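Phosphodiesterase (Salpingoeca rosetta, PDB 7D7P) is an all-helical phosphodiesterase of the HD-domain superfamily, with a zinc ion and a magnesium ion in its model. Local coordinates at residues Lys266-Glu269 against Ser270-Trp274; Ile313-Asn317 against Phe318-Pro322; Ala276-Gln279 against Lys280-Asn283; Leu116-Thr119 against Tyr120-Thr124. All blocks are in the same frame, centred on the assembly; numbering follows the deposited sequence.

Contact 1: Lys266-Glu269 against Ser270-Trp274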
loop_
_atom_site.group_PDB
_atom_site.type_symbol
_atom_site.label_atom_id
_atom_site.label_comp_id
_atom_site.label_asym_id
_atom_site.label_seq_id
_atom_site.Cartn_x
_atom_site.Cartn_y
_atom_site.Cartn_z
ATOM N N LYS A 266 -3.469 -16.222 8.290
ATOM C CA LYS A 266 -2.893 -17.462 8.779
ATOM C C LYS A 266 -1.369 -17.376 8.779
ATOM O O LYS A 266 -0.786 -16.464 8.180
ATOM C CB LYS A 266 -3.360 -18.635 7.906
ATOM C CG LYS A 266 -4.830 -18.988 8.075
ATOM C CD LYS A 266 -5.103 -19.574 9.447
ATOM C CE LYS A 266 -6.567 -19.958 9.609
ATOM N NZ LYS A 266 -6.804 -20.660 10.905
ATOM N N PRO A 267 -0.684 -18.298 9.463
ATOM C CA PRO A 267 0.783 -18.331 9.384
ATOM C C PRO A 267 1.251 -18.441 7.938
ATOM O O PRO A 267 0.540 -18.960 7.074
ATOM C CB PRO A 267 1.155 -19.575 10.196
ATOM C CG PRO A 267 0.041 -19.713 11.175
ATOM C CD PRO A 267 -1.201 -19.255 10.459
ATOM N N PHE A 268 2.468 -17.946 7.679
ATOM C CA PHE A 268 2.903 -17.762 6.295
ATOM C C PHE A 268 2.955 -19.080 5.535
ATOM O O PHE A 268 2.645 -19.121 4.338
ATOM C CB PHE A 268 4.265 -17.075 6.233
ATOM C CG PHE A 268 4.749 -16.853 4.827
ATOM C CD1 PHE A 268 4.199 -15.848 4.045
ATOM C CD2 PHE A 268 5.724 -17.667 4.274
ATOM C CE1 PHE A 268 4.626 -15.647 2.743
ATOM C CE2 PHE A 268 6.157 -17.470 2.971
ATOM C CZ PHE A 268 5.607 -16.459 2.206
ATOM N N GLU A 269 3.358 -20.165 6.200
ATOM C CA GLU A 269 3.353 -21.462 5.532
ATOM C C GLU A 269 1.947 -21.831 5.073
ATOM O O GLU A 269 1.768 -22.413 3.998
ATOM C CB GLU A 269 3.919 -22.543 6.451
ATOM C CG GLU A 269 4.170 -23.867 5.740
ATOM C CD GLU A 269 4.829 -24.899 6.632
ATOM O OE1 GLU A 269 4.112 -25.546 7.426
ATOM O OE2 GLU A 269 6.063 -25.066 6.538
ATOM N N SER A 270 0.935 -21.491 5.875
ATOM C CA SER A 270 -0.447 -21.690 5.447
ATOM C C SER A 270 -0.822 -20.715 4.338
ATOM O O SER A 270 -1.502 -21.093 3.375
ATOM C CB SER A 270 -1.388 -21.546 6.647
ATOM O OG SER A 270 -2.738 -21.432 6.231
ATOM N N ASN A 271 -0.378 -19.458 4.454
ATOM C CA ASN A 271 -0.639 -18.466 3.415
ATOM C C ASN A 271 -0.088 -18.921 2.067
ATOM O O ASN A 271 -0.766 -18.801 1.039
ATOM C CB ASN A 271 -0.030 -17.121 3.822
ATOM C CG ASN A 271 -0.530 -15.954 2.972
ATOM O OD1 ASN A 271 -0.157 -14.800 3.207
ATOM N ND2 ASN A 271 -1.369 -16.244 1.988
ATOM N N LYS A 272 1.132 -19.463 2.055
ATOM C CA LYS A 272 1.785 -19.795 0.793
ATOM C C LYS A 272 1.175 -21.032 0.143
ATOM O O LYS A 272 0.994 -21.066 -1.080
ATOM C CB LYS A 272 3.284 -19.996 1.019
ATOM C CG LYS A 272 4.087 -20.103 -0.264
ATOM C CD LYS A 272 5.531 -20.485 0.017
ATOM C CE LYS A 272 6.399 -20.264 -1.207
ATOM N NZ LYS A 272 5.774 -20.844 -2.430
ATOM N N ARG A 273 0.864 -22.062 0.934
ATOM C CA ARG A 273 0.337 -23.297 0.358
ATOM C C ARG A 273 -1.038 -23.084 -0.263
ATOM O O ARG A 273 -1.323 -23.605 -1.347
ATOM C CB ARG A 273 0.274 -24.394 1.423
ATOM C CG ARG A 273 1.633 -24.889 1.888
ATOM C CD ARG A 273 1.503 -25.813 3.088
ATOM N NE ARG A 273 0.949 -27.114 2.727
ATOM C CZ ARG A 273 0.596 -28.047 3.607
ATOM N NH1 ARG A 273 0.731 -27.824 4.908
ATOM N NH2 ARG A 273 0.102 -29.204 3.186
ATOM N N TRP A 274 -1.906 -22.328 0.411
ATOM C CA TRP A 274 -3.241 -22.090 -0.127
ATOM C C TRP A 274 -3.197 -21.138 -1.316
ATOM O O TRP A 274 -3.943 -21.317 -2.286
ATOM C CB TRP A 274 -4.158 -21.543 0.966
ATOM C CG TRP A 274 -4.634 -22.584 1.931
ATOM C CD1 TRP A 274 -4.115 -22.856 3.165
ATOM C CD2 TRP A 274 -5.727 -23.492 1.745
ATOM N NE1 TRP A 274 -4.820 -23.876 3.760
ATOM C CE2 TRP A 274 -5.813 -24.285 2.909
ATOM C CE3 TRP A 274 -6.640 -23.712 0.709
ATOM C CZ2 TRP A 274 -6.777 -25.279 3.066
ATOM C CZ3 TRP A 274 -7.598 -24.704 0.867
ATOM C CH2 TRP A 274 -7.658 -25.474 2.035
#
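Pro267 O meets the backbone N of Asn271 at 2.8 Å and so opens the first turn of helix 268-291. Pro267 sits at the N-cap position, and its carbonyl also takes a weak bond from Ser270 N. Two further i to i+4 backbone bonds follow, Lys272 N to Phe268 O and the longer Arg273 N to Glu269 O.

Apolar contacts flank these bonds. Phe268 CG stands anti to its backbone N (chi1 -179°), which swings the ring forward along the helix toward Lys272. There Lys272 CB lies 4.3 Å above the ring plane, offset toward the rim. Trp348 of helix 336-359 meets the same phenyl ring edge-to-face.

The polar ends find their partners outside the two segments. Ser270 OG touches Lys266 CB at 3.3 Å, a packing contact. The Lys266 chain bends at chi2 (-68°) and carries NZ away to the carbonyls of Trp54 and Phe56. Asn271 OD1 accepts a bond from Trp348 NE1. Arg273 wraps CG over Glu269 O at 3.3 Å, while its guanidinium forms a salt bridge with Asp60. Glu269 OE1 stays 4.8 Å from Arg273 NH1, without contact.

The chemistry is divided: backbone bonds and aliphatic carbons shape the helix start, while the amide and charged ends tie it to helix 336-359 and to the N-terminal part of the chain.

Contact 2: Ile313-Asn317 against Phe318-Pro322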
loop_
_atom_site.group_PDB
_atom_site.type_symbol
_atom_site.label_atom_id
_atom_site.label_comp_id
_atom_site.label_asym_id
_atom_site.label_seq_id
_atom_site.Cartn_x
_atom_site.Cartn_y
_atom_site.Cartn_z
ATOM N N ILE A 313 1.018 -9.503 -2.809
ATOM C CA ILE A 313 1.302 -8.151 -2.331
ATOM C C ILE A 313 0.189 -7.198 -2.745
ATOM O O ILE A 313 -0.292 -6.389 -1.943
ATOM C CB ILE A 313 2.672 -7.675 -2.844
ATOM C CG1 ILE A 313 3.793 -8.522 -2.241
ATOM C CG2 ILE A 313 2.880 -6.204 -2.521
ATOM C CD1 ILE A 313 5.100 -8.415 -2.990
ATOM N N GLY A 314 -0.241 -7.282 -4.006
ATOM C CA GLY A 314 -1.319 -6.419 -4.465
ATOM C C GLY A 314 -2.650 -6.747 -3.812
ATOM O O GLY A 314 -3.412 -5.846 -3.452
ATOM N N PHE A 315 -2.944 -8.038 -3.647
ATOM C CA PHE A 315 -4.208 -8.437 -3.033
ATOM C C PHE A 315 -4.269 -8.013 -1.571
ATOM O O PHE A 315 -5.327 -7.607 -1.079
ATOM C CB PHE A 315 -4.396 -9.947 -3.169
ATOM C CG PHE A 315 -5.706 -10.449 -2.632
ATOM C CD1 PHE A 315 -6.904 -10.028 -3.186
ATOM C CD2 PHE A 315 -5.737 -11.349 -1.580
ATOM C CE1 PHE A 315 -8.112 -10.493 -2.696
ATOM C CE2 PHE A 315 -6.942 -11.819 -1.086
ATOM C CZ PHE A 315 -8.131 -11.389 -1.642
ATOM N N ILE A 316 -3.142 -8.089 -0.864
ATOM C CA ILE A 316 -3.119 -7.686 0.537
ATOM C C ILE A 316 -3.163 -6.166 0.661
ATOM O O ILE A 316 -3.884 -5.621 1.502
ATOM C CB ILE A 316 -1.884 -8.284 1.235
ATOM C CG1 ILE A 316 -2.052 -9.796 1.409
ATOM C CG2 ILE A 316 -1.641 -7.609 2.574
ATOM C CD1 ILE A 316 -0.784 -10.507 1.823
ATOM N N ASN A 317 -2.412 -5.457 -0.186
ATOM C CA ASN A 317 -2.298 -4.010 -0.030
ATOM C C ASN A 317 -3.592 -3.285 -0.379
ATOM O O ASN A 317 -3.899 -2.251 0.224
ATOM C CB ASN A 317 -1.153 -3.472 -0.888
ATOM C CG ASN A 317 0.104 -3.211 -0.081
ATOM O OD1 ASN A 317 0.060 -3.121 1.145
ATOM N ND2 ASN A 317 1.233 -3.085 -0.768
ATOM N N PHE A 318 -4.364 -3.801 -1.334
ATOM C CA PHE A 318 -5.534 -3.089 -1.825
ATOM C C PHE A 318 -6.863 -3.726 -1.443
ATOM O O PHE A 318 -7.901 -3.075 -1.597
ATOM C CB PHE A 318 -5.465 -2.949 -3.353
ATOM C CG PHE A 318 -4.446 -1.950 -3.819
ATOM C CD1 PHE A 318 -4.615 -0.599 -3.558
ATOM C CD2 PHE A 318 -3.316 -2.360 -4.507
ATOM C CE1 PHE A 318 -3.679 0.325 -3.979
ATOM C CE2 PHE A 318 -2.376 -1.438 -4.933
ATOM C CZ PHE A 318 -2.558 -0.095 -4.668
ATOM N N VAL A 319 -6.871 -4.965 -0.952
ATOM C CA VAL A 319 -8.134 -5.630 -0.638
ATOM C C VAL A 319 -8.186 -6.050 0.828
ATOM O O VAL A 319 -9.105 -5.667 1.560
ATOM C CB VAL A 319 -8.369 -6.843 -1.557
ATOM C CG1 VAL A 319 -9.670 -7.538 -1.187
ATOM C CG2 VAL A 319 -8.387 -6.414 -3.015
ATOM N N VAL A 320 -7.208 -6.841 1.268
ATOM C CA VAL A 320 -7.275 -7.432 2.602
ATOM C C VAL A 320 -6.955 -6.398 3.674
ATOM O O VAL A 320 -7.693 -6.255 4.654
ATOM C CB VAL A 320 -6.340 -8.652 2.699
ATOM C CG1 VAL A 320 -6.463 -9.301 4.074
ATOM C CG2 VAL A 320 -6.665 -9.653 1.607
ATOM N N LYS A 321 -5.847 -5.673 3.513
ATOM C CA LYS A 321 -5.452 -4.703 4.536
ATOM C C LYS A 321 -6.473 -3.590 4.718
ATOM O O LYS A 321 -6.832 -3.301 5.877
ATOM C CB LYS A 321 -4.062 -4.143 4.210
ATOM C CG LYS A 321 -3.409 -3.374 5.346
ATOM C CD LYS A 321 -1.917 -3.207 5.088
ATOM C CE LYS A 321 -1.215 -2.542 6.258
ATOM N NZ LYS A 321 0.267 -2.624 6.121
ATOM N N PRO A 322 -6.978 -2.922 3.673
ATOM C CA PRO A 322 -8.023 -1.913 3.907
ATOM C C PRO A 322 -9.287 -2.496 4.509
ATOM O O PRO A 322 -9.983 -1.801 5.260
ATOM C CB PRO A 322 -8.279 -1.331 2.509
ATOM C CG PRO A 322 -7.047 -1.640 1.733
ATOM C CD PRO A 322 -6.585 -2.967 2.251
#
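Phe315 packs against Val319 and Val320 where helix 305-330 widens into a pi-type turn at 318-320. This helix belongs to the all-helical phosphodiesterase fold. Phe315 O takes a sound bond from Val320 N, an i to i+5 step, and a weak one from Val319 N. Lys321 N repeats the wide step by bonding Ile316 O at 2.8 Å. Pro322 has no N-H to offer, and the helix kinks there. The short axes of 313-317 and 318-322 make an angle of 38°.

The tight part is apolar. Phe315 CG is anti to its backbone N (chi1 -177°), and this lays the ring alongside the next turn. Both valines meet the ring obliquely. Val320 CG2 reaches CE2 of Phe315 at 3.5 Å, and Val319 CG1 reaches CE1 of Phe315 at 3.7 Å. Ile316 and Val320 also pack on Pro264.

The looser side carries Phe318, Asn317 and Lys321. The Phe318 ring is exposed to solvent. It has Gly314 O at its edge, near the ring plane, with CD2 of Phe318 3.6 Å from that oxygen. Asn317 rests on Leu345 of helix 336-359. The Lys321 chain runs extended, and NZ forms a salt bridge with Asp342. A long, weak ion pair also links it to Glu287 of the second subunit. At the kink, Pro322 CD lies 3.4 Å from Asn317 O.

Contact 3: Ala276-Gln279 against Lys280-Asn283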
loop_
_atom_site.group_PDB
_atom_site.type_symbol
_atom_site.label_atom_id
_atom_site.label_comp_id
_atom_site.label_asym_id
_atom_site.label_seq_id
_atom_site.Cartn_x
_atom_site.Cartn_y
_atom_site.Cartn_z
ATOM N N ALA A 276 -0.733 -20.822 -3.450
ATOM C CA ALA A 276 -0.238 -21.595 -4.583
ATOM C C ALA A 276 -1.323 -22.491 -5.163
ATOM O O ALA A 276 -1.323 -22.764 -6.368
ATOM C CB ALA A 276 0.974 -22.428 -4.168
ATOM N N ARG A 277 -2.252 -22.955 -4.322
ATOM C CA ARG A 277 -3.365 -23.760 -4.813
ATOM C C ARG A 277 -4.357 -22.912 -5.599
ATOM O O ARG A 277 -4.909 -23.370 -6.605
ATOM C CB ARG A 277 -4.056 -24.459 -3.641
ATOM C CG ARG A 277 -3.225 -25.584 -3.055
ATOM C CD ARG A 277 -3.769 -26.078 -1.726
ATOM N NE ARG A 277 -3.122 -27.324 -1.325
ATOM C CZ ARG A 277 -3.628 -28.531 -1.549
ATOM N NH1 ARG A 277 -4.793 -28.655 -2.171
ATOM N NH2 ARG A 277 -2.972 -29.614 -1.153
ATOM N N LEU A 278 -4.595 -21.672 -5.159
ATOM C CA LEU A 278 -5.478 -20.783 -5.908
ATOM C C LEU A 278 -4.868 -20.409 -7.253
ATOM O O LEU A 278 -5.578 -20.327 -8.263
ATOM C CB LEU A 278 -5.780 -19.528 -5.088
ATOM C CG LEU A 278 -6.806 -18.567 -5.698
ATOM C CD1 LEU A 278 -8.189 -19.209 -5.728
ATOM C CD2 LEU A 278 -6.836 -17.237 -4.949
ATOM N N GLN A 279 -3.553 -20.172 -7.283
ATOM C CA GLN A 279 -2.878 -19.875 -8.542
ATOM C C GLN A 279 -3.040 -21.019 -9.536
ATOM O O GLN A 279 -3.204 -20.787 -10.739
ATOM C CB GLN A 279 -1.396 -19.591 -8.285
ATOM C CG GLN A 279 -0.625 -19.103 -9.507
ATOM C CD GLN A 279 0.876 -19.054 -9.271
ATOM O OE1 GLN A 279 1.460 -19.988 -8.726
ATOM N NE2 GLN A 279 1.503 -17.955 -9.672
ATOM N N LYS A 280 -3.008 -22.263 -9.049
ATOM C CA LYS A 280 -3.200 -23.410 -9.931
ATOM C C LYS A 280 -4.587 -23.397 -10.561
ATOM O O LYS A 280 -4.743 -23.737 -11.741
ATOM C CB LYS A 280 -2.970 -24.710 -9.160
ATOM C CG LYS A 280 -2.837 -25.936 -10.049
ATOM C CD LYS A 280 -2.661 -27.199 -9.225
ATOM C CE LYS A 280 -1.471 -28.015 -9.709
ATOM N NZ LYS A 280 -1.474 -29.387 -9.130
ATOM N N GLU A 281 -5.608 -23.009 -9.791
ATOM C CA GLU A 281 -6.942 -22.863 -10.361
ATOM C C GLU A 281 -6.979 -21.742 -11.393
ATOM O O GLU A 281 -7.590 -21.890 -12.459
ATOM C CB GLU A 281 -7.963 -22.606 -9.255
ATOM C CG GLU A 281 -8.137 -23.769 -8.299
ATOM C CD GLU A 281 -9.334 -23.601 -7.385
ATOM O OE1 GLU A 281 -10.055 -22.587 -7.519
ATOM O OE2 GLU A 281 -9.552 -24.488 -6.535
ATOM N N PHE A 282 -6.329 -20.615 -11.093
ATOM C CA PHE A 282 -6.269 -19.518 -12.055
ATOM C C PHE A 282 -5.621 -19.968 -13.360
ATOM O O PHE A 282 -6.112 -19.645 -14.447
ATOM C CB PHE A 282 -5.502 -18.334 -11.462
ATOM C CG PHE A 282 -6.248 -17.593 -10.381
ATOM C CD1 PHE A 282 -7.556 -17.920 -10.064
ATOM C CD2 PHE A 282 -5.637 -16.561 -9.688
ATOM C CE1 PHE A 282 -8.237 -17.240 -9.073
ATOM C CE2 PHE A 282 -6.314 -15.874 -8.697
ATOM C CZ PHE A 282 -7.616 -16.215 -8.389
ATOM N N ASN A 283 -4.523 -20.726 -13.271
ATOM C CA ASN A 283 -3.831 -21.178 -14.475
ATOM C C ASN A 283 -4.683 -22.156 -15.272
ATOM O O ASN A 283 -4.688 -22.116 -16.509
ATOM C CB ASN A 283 -2.491 -21.817 -14.105
ATOM C CG ASN A 283 -1.550 -20.843 -13.422
ATOM O OD1 ASN A 283 -1.690 -19.627 -13.554
ATOM N ND2 ASN A 283 -0.581 -21.376 -12.687
#
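Leu278 and Phe282 meet one turn apart on helix 268-291. The Phe282 side chain can be followed outward from its backbone. CB lies 3.4 Å from Gln279 O, a carbonyl of the preceding turn. CG comes next, with Leu278 O at 3.5 Å. That oxygen stands over one face of the ring, offset toward the rim, and CD1 is almost as near to it. It also accepts the backbone bond from Phe282 N at 2.9 Å, in the carbonyl plane. Further out, the ring meets the leucine branch. CE1 touches Leu278 CD1, and CE2 touches Leu278 CD2. At the far end, CZ of Phe282 lies 3.7 Å from Leu278 CG. The contact is a CH-pi interaction: Leu278 CG sits 4.0 Å from the ring centroid and 26° off the ring normal. The leucine gets there because its CG is anti to the backbone N (chi1 -174°).

This is the middle of a long regular helix in the phosphodiesterase fold. Successive i to i+4 bonds run from Lys280 N to Ala276 O, Glu281 N to Arg277 O and Asn283 N to Gln279 O. Polar side chains tie this helix to the residues before helix 109-126 and to helix 305-330. Glu281 spreads its carboxylate between Phe106 N and His107 ND1, and Arg277 NH1 bonds Pro105 O in the same loop region. On another side, Gln279 packs on Ser307 and Leu308 of helix 305-330, and its NE2 bonds Asp304 O. Phe282 itself also touches Met300.

Contact 4: Leu116-Thr119 against Tyr120-Thr124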
loop_
_atom_site.group_PDB
_atom_site.type_symbol
_atom_site.label_atom_id
_atom_site.label_comp_id
_atom_site.label_asym_id
_atom_site.label_seq_id
_atom_site.Cartn_x
_atom_site.Cartn_y
_atom_site.Cartn_z
ATOM N N LEU A 116 -15.467 -22.573 8.026
ATOM C CA LEU A 116 -16.278 -22.894 9.196
ATOM C C LEU A 116 -15.512 -22.616 10.483
ATOM O O LEU A 116 -16.031 -21.973 11.402
ATOM C CB LEU A 116 -16.732 -24.354 9.147
ATOM C CG LEU A 116 -17.309 -24.869 10.472
ATOM C CD1 LEU A 116 -18.622 -24.171 10.796
ATOM C CD2 LEU A 116 -17.492 -26.379 10.457
ATOM N N HIS A 117 -14.266 -23.091 10.562
ATOM C CA HIS A 117 -13.485 -22.913 11.782
ATOM C C HIS A 117 -13.152 -21.445 12.023
ATOM O O HIS A 117 -13.198 -20.972 13.165
ATOM C CB HIS A 117 -12.208 -23.749 11.716
ATOM C CG HIS A 117 -11.404 -23.719 12.977
ATOM N ND1 HIS A 117 -10.420 -22.783 13.211
ATOM C CD2 HIS A 117 -11.442 -24.509 14.077
ATOM C CE1 HIS A 117 -9.886 -22.997 14.401
ATOM N NE2 HIS A 117 -10.488 -24.038 14.947
ATOM N N THR A 118 -12.810 -20.711 10.962
ATOM C CA THR A 118 -12.501 -19.292 11.114
ATOM C C THR A 118 -13.742 -18.498 11.505
ATOM O O THR A 118 -13.650 -17.533 12.273
ATOM C CB THR A 118 -11.894 -18.751 9.819
ATOM O OG1 THR A 118 -10.788 -19.577 9.431
ATOM C CG2 THR A 118 -11.413 -17.313 10.001
ATOM N N THR A 119 -14.910 -18.887 10.984
ATOM C CA THR A 119 -16.157 -18.260 11.414
ATOM C C THR A 119 -16.413 -18.521 12.892
ATOM O O THR A 119 -16.881 -17.637 13.619
ATOM C CB THR A 119 -17.326 -18.775 10.572
ATOM O OG1 THR A 119 -17.101 -18.461 9.192
ATOM C CG2 THR A 119 -18.639 -18.138 11.024
ATOM N N TYR A 120 -16.098 -19.732 13.356
ATOM C CA TYR A 120 -16.235 -20.048 14.772
ATOM C C TYR A 120 -15.300 -19.192 15.620
ATOM O O TYR A 120 -15.658 -18.778 16.728
ATOM C CB TYR A 120 -15.977 -21.541 14.980
ATOM C CG TYR A 120 -15.274 -21.916 16.264
ATOM C CD1 TYR A 120 -15.981 -22.055 17.451
ATOM C CD2 TYR A 120 -13.908 -22.166 16.280
ATOM C CE1 TYR A 120 -15.344 -22.413 18.623
ATOM C CE2 TYR A 120 -13.264 -22.523 17.445
ATOM C CZ TYR A 120 -13.984 -22.647 18.613
ATOM O OH TYR A 120 -13.338 -23.008 19.775
ATOM N N LEU A 121 -14.101 -18.901 15.108
ATOM C CA LEU A 121 -13.180 -18.036 15.840
ATOM C C LEU A 121 -13.680 -16.597 15.869
ATOM O O LEU A 121 -13.615 -15.932 16.910
ATOM C CB LEU A 121 -11.783 -18.100 15.221
ATOM C CG LEU A 121 -11.021 -19.428 15.278
ATOM C CD1 LEU A 121 -9.762 -19.349 14.426
ATOM C CD2 LEU A 121 -10.674 -19.804 16.711
ATOM N N LEU A 122 -14.191 -16.102 14.738
ATOM C CA LEU A 122 -14.611 -14.706 14.657
ATOM C C LEU A 122 -15.851 -14.444 15.504
ATOM O O LEU A 122 -15.927 -13.424 16.199
ATOM C CB LEU A 122 -14.865 -14.323 13.198
ATOM C CG LEU A 122 -13.631 -14.213 12.298
ATOM C CD1 LEU A 122 -14.036 -14.195 10.833
ATOM C CD2 LEU A 122 -12.825 -12.972 12.645
ATOM N N LEU A 123 -16.833 -15.349 15.458
ATOM C CA LEU A 123 -18.060 -15.142 16.222
ATOM C C LEU A 123 -17.799 -15.238 17.719
ATOM O O LEU A 123 -18.385 -14.486 18.506
ATOM C CB LEU A 123 -19.124 -16.156 15.804
ATOM C CG LEU A 123 -19.644 -16.090 14.368
ATOM C CD1 LEU A 123 -20.680 -17.180 14.145
ATOM C CD2 LEU A 123 -20.220 -14.715 14.048
ATOM N N THR A 124 -16.928 -16.161 18.131
ATOM C CA THR A 124 -16.570 -16.263 19.539
ATOM C C THR A 124 -15.883 -14.995 20.028
ATOM O O THR A 124 -16.052 -14.602 21.188
ATOM C CB THR A 124 -15.670 -17.481 19.764
ATOM O OG1 THR A 124 -16.339 -18.662 19.302
ATOM C CG2 THR A 124 -15.331 -17.644 21.238
#
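Four i to i+4 backbone bonds, from Tyr120 N to Leu116 O through Leu123 N to Thr119 O, join these two turns of helix 109-126, which also carries the zinc ligand His111. His117 is gripped along the helix side by two residues. Tyr120 CD2 lies 4.0 Å above one face of the imidazole, offset toward the rim. The two rings are oblique, with planes at 56°. Leu121 CD1 comes obliquely to the same histidine, 3.7 Å from its CE1. His117 O lies in plane at the edge of the tyrosine ring, 3.4 Å from Tyr120 CD2. Beyond the contact, His117 stacks on Phe56 and its NE2 bonds Leu51 O.

Thr119 CG2 meets Leu123 CD1 at 3.9 Å, side by side, and Thr118 CG2 more loosely meets Leu122 CD1. Both threonines set OG1 beside the backbone N, where it bonds the preceding turn: Thr118 to Met114 O, Thr119 to Val115 O. Tyr120 O takes both Thr124 N and Thr124 OG1, the latter at 2.7 Å.

Thr118 and Thr119 pack on Ala259 of helix 245-260, and Thr119 also on Ala143 of helix 133-145. Each threonine hydroxyl bonds a carbonyl of its own helix, so these buried polar atoms are satisfied within it.

Contact 4 is the core contact: all its touching residues are buried on helix 109-126. Contacts 1 and 2 are partly buried, and contact 3 lies at the surface. Contacts 1 and 3 share helix 268-291, the first at its start and the second further along. Contact 2 is on helix 305-330, the next helix in the chain. Contacts 1 and 4 touch lightly where Lys266 CE packs on Thr118 OG1. In contact 4 the threonine hydroxyls bond their own helix, though His117 reaches Leu51; in contacts 1 to 3 charged or amide ends reach other parts of the chain. Contact 2 alone has a wide turn, and alone has a residue, Lys321, paired weakly with the second subunit.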